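Local coordinates for protein TetR-family transcriptional regulator (Streptomyces coelicolor A3, PDB 2QIB) that probably binds operator DNA through an N-terminal helix-turn-helix domain and regulates transcription as a TetR-family factor, at residues L23-P31 with E101-L109. Residues are numbered along the deposited sequence; the frame is centred on the assembly and turned at random.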
# COMPACT_ATOMS: atom_id res chain seq x y z
N LEU A 23 -15.94 -2.83 -19.55
CA LEU A 23 -14.81 -3.38 -18.83
C LEU A 23 -13.58 -3.48 -19.74
O LEU A 23 -12.47 -3.13 -19.33
CB LEU A 23 -15.16 -4.75 -18.26
CG LEU A 23 -14.02 -5.34 -17.41
CD1 LEU A 23 -13.42 -4.33 -16.39
CD2 LEU A 23 -14.55 -6.54 -16.70
N ASP A 24 -13.80 -3.91 -20.97
CA ASP A 24 -12.69 -4.00 -21.93
C ASP A 24 -11.98 -2.63 -22.12
O ASP A 24 -10.77 -2.51 -22.02
CB ASP A 24 -13.17 -4.51 -23.28
CG ASP A 24 -12.03 -4.64 -24.29
OD1 ASP A 24 -11.02 -5.26 -23.94
OD2 ASP A 24 -12.14 -4.11 -25.40
N LEU A 25 -12.77 -1.59 -22.38
CA LEU A 25 -12.22 -0.26 -22.64
C LEU A 25 -11.61 0.37 -21.40
O LEU A 25 -10.51 0.91 -21.49
CB LEU A 25 -13.27 0.66 -23.29
CG LEU A 25 -13.75 0.20 -24.68
CD1 LEU A 25 -14.65 1.30 -25.28
CD2 LEU A 25 -12.59 -0.12 -25.60
N PHE A 26 -12.30 0.25 -20.26
CA PHE A 26 -11.79 0.78 -18.99
C PHE A 26 -10.58 -0.02 -18.50
O PHE A 26 -9.84 0.45 -17.62
CB PHE A 26 -12.87 0.81 -17.92
CG PHE A 26 -13.90 1.90 -18.12
CD1 PHE A 26 -13.50 3.25 -18.25
CD2 PHE A 26 -15.27 1.60 -18.12
CE1 PHE A 26 -14.48 4.27 -18.38
CE2 PHE A 26 -16.23 2.59 -18.26
CZ PHE A 26 -15.85 3.94 -18.41
N SER A 27 -10.37 -1.22 -19.05
CA SER A 27 -9.16 -1.97 -18.70
C SER A 27 -7.97 -1.46 -19.50
O SER A 27 -6.84 -1.44 -19.01
CB SER A 27 -9.34 -3.48 -18.94
OG SER A 27 -10.30 -3.97 -18.00
N ARG A 28 -8.23 -1.05 -20.74
CA ARG A 28 -7.20 -0.67 -21.70
C ARG A 28 -6.64 0.74 -21.54
O ARG A 28 -5.51 1.00 -21.95
CB ARG A 28 -7.73 -0.80 -23.14
CG ARG A 28 -7.98 -2.23 -23.55
CD ARG A 28 -8.90 -2.25 -24.79
NE ARG A 28 -8.09 -2.40 -25.98
CZ ARG A 28 -7.82 -3.56 -26.55
NH1 ARG A 28 -8.35 -4.68 -26.09
NH2 ARG A 28 -7.03 -3.59 -27.61
N ARG A 29 -7.44 1.63 -20.98
CA ARG A 29 -7.08 3.04 -20.93
C ARG A 29 -7.57 3.66 -19.65
O ARG A 29 -8.56 3.20 -19.06
CB ARG A 29 -7.77 3.82 -22.07
CG ARG A 29 -7.46 3.31 -23.45
CD ARG A 29 -7.85 4.36 -24.51
NE ARG A 29 -9.30 4.47 -24.75
CZ ARG A 29 -10.03 3.62 -25.48
NH1 ARG A 29 -9.48 2.53 -26.03
NH2 ARG A 29 -11.32 3.89 -25.68
N SER A 30 -6.92 4.75 -19.24
CA SER A 30 -7.44 5.53 -18.13
C SER A 30 -8.85 6.03 -18.48
O SER A 30 -9.16 6.24 -19.68
CB SER A 30 -6.51 6.70 -17.77
OG SER A 30 -6.20 7.44 -18.92
N PRO A 31 -9.72 6.20 -17.46
CA PRO A 31 -11.15 6.35 -17.70
C PRO A 31 -11.50 7.68 -18.39
O PRO A 31 -12.53 7.77 -19.07
CB PRO A 31 -11.77 6.22 -16.30
CG PRO A 31 -10.65 6.57 -15.34
CD PRO A 31 -9.36 6.23 -16.02
N GLU A 101 -3.94 -8.11 -17.37
CA GLU A 101 -5.16 -8.05 -18.22
C GLU A 101 -5.85 -6.70 -18.09
O GLU A 101 -6.49 -6.22 -19.06
CB GLU A 101 -6.15 -9.14 -17.79
CG GLU A 101 -5.74 -10.56 -18.17
CD GLU A 101 -6.52 -11.63 -17.38
OE1 GLU A 101 -7.65 -11.35 -16.86
OE2 GLU A 101 -6.00 -12.77 -17.26
N HIS A 102 -5.76 -6.10 -16.90
CA HIS A 102 -6.49 -4.88 -16.57
C HIS A 102 -5.56 -3.70 -16.29
O HIS A 102 -5.99 -2.71 -15.71
CB HIS A 102 -7.38 -5.12 -15.35
CG HIS A 102 -8.42 -6.18 -15.58
ND1 HIS A 102 -8.24 -7.49 -15.21
CD2 HIS A 102 -9.64 -6.11 -16.16
CE1 HIS A 102 -9.31 -8.19 -15.55
NE2 HIS A 102 -10.18 -7.38 -16.12
N GLY A 103 -4.31 -3.81 -16.75
CA GLY A 103 -3.26 -2.93 -16.22
C GLY A 103 -3.55 -1.43 -16.25
O GLY A 103 -3.48 -0.76 -15.21
N PRO A 104 -3.77 -0.87 -17.46
CA PRO A 104 -3.96 0.57 -17.50
C PRO A 104 -5.12 1.05 -16.64
O PRO A 104 -4.99 2.08 -15.98
CB PRO A 104 -4.16 0.84 -19.00
CG PRO A 104 -3.34 -0.23 -19.65
CD PRO A 104 -3.73 -1.45 -18.81
N GLY A 105 -6.23 0.32 -16.61
CA GLY A 105 -7.36 0.70 -15.75
C GLY A 105 -7.08 0.53 -14.26
O GLY A 105 -7.48 1.39 -13.43
N PHE A 106 -6.40 -0.57 -13.92
CA PHE A 106 -5.93 -0.83 -12.55
C PHE A 106 -5.02 0.31 -12.05
O PHE A 106 -5.25 0.86 -10.94
CB PHE A 106 -5.19 -2.18 -12.55
CG PHE A 106 -4.76 -2.65 -11.19
CD1 PHE A 106 -5.65 -3.37 -10.39
CD2 PHE A 106 -3.44 -2.46 -10.75
CE1 PHE A 106 -5.24 -3.86 -9.12
CE2 PHE A 106 -3.03 -2.96 -9.47
CZ PHE A 106 -3.94 -3.61 -8.67
N SER A 107 -4.04 0.68 -12.87
CA SER A 107 -3.11 1.75 -12.47
C SER A 107 -3.89 3.03 -12.26
O SER A 107 -3.70 3.72 -11.26
CB SER A 107 -2.02 2.00 -13.51
OG SER A 107 -1.21 0.85 -13.60
N ALA A 108 -4.78 3.35 -13.20
CA ALA A 108 -5.54 4.61 -13.08
C ALA A 108 -6.42 4.63 -11.84
O ALA A 108 -6.48 5.64 -11.12
CB ALA A 108 -6.37 4.87 -14.38
N LEU A 109 -7.10 3.52 -11.56
CA LEU A 109 -7.99 3.43 -10.41
C LEU A 109 -7.21 3.54 -9.11
O LEU A 109 -7.61 4.26 -8.19
CB LEU A 109 -8.75 2.11 -10.41
CG LEU A 109 -9.66 1.79 -9.22
CD1 LEU A 109 -10.82 2.77 -9.15
CD2 LEU A 109 -10.15 0.39 -9.29
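With its CG anti to the backbone N (chi1 -177°), Leu23 places CD1 beside the imidazole of His102, whose own CG lies anti to the carbonyl carbon (chi1 -62°); CD1 and His102 CD2 end 4.2 Å apart, a loose van der Waals touch between obliquely crossing side chains. This is the interdomain joint of the TetR fold, where the C-terminal end of the first helix of the DNA-binding domain, 11-28, meets the start of helix 103-116 in the C-terminal domain. The two helical segments cross at 68° with their axes 6.7 Å apart, a closeness made possible by Gly105, which has no side chain and sets its CA directly against the carbonyl of Phe26 in a C-H...O contact. Gly105 N donates a hydrogen bond to Ser27 O (3.0 Å), approaching from above the carbonyl plane. Both carbonyls belong to the last turn of helix 11-28. Proline suits the first turn of a helix, where a backbone nitrogen has no helical carbonyl to bond, and the Pro104 ring lies over the same chain end, with CD 3.1 Å from Ser27 O and CB 3.2 Å from Arg28 O. His102 occupies the N-cap position, and its ND1 is hydrogen-bonded to Phe98 O in the preceding helix, which helps fix the ring's rotation. Beyond the helix end, Arg29 turns from the contact, bonding Glu33 O through NE and Glu38 through an NH2 salt bridge. The small methyl of Ala108 lets the exit loop pass close, its CB resting 3.9 Å from Ser30 CB and 3.7 Å from Pro31 CD.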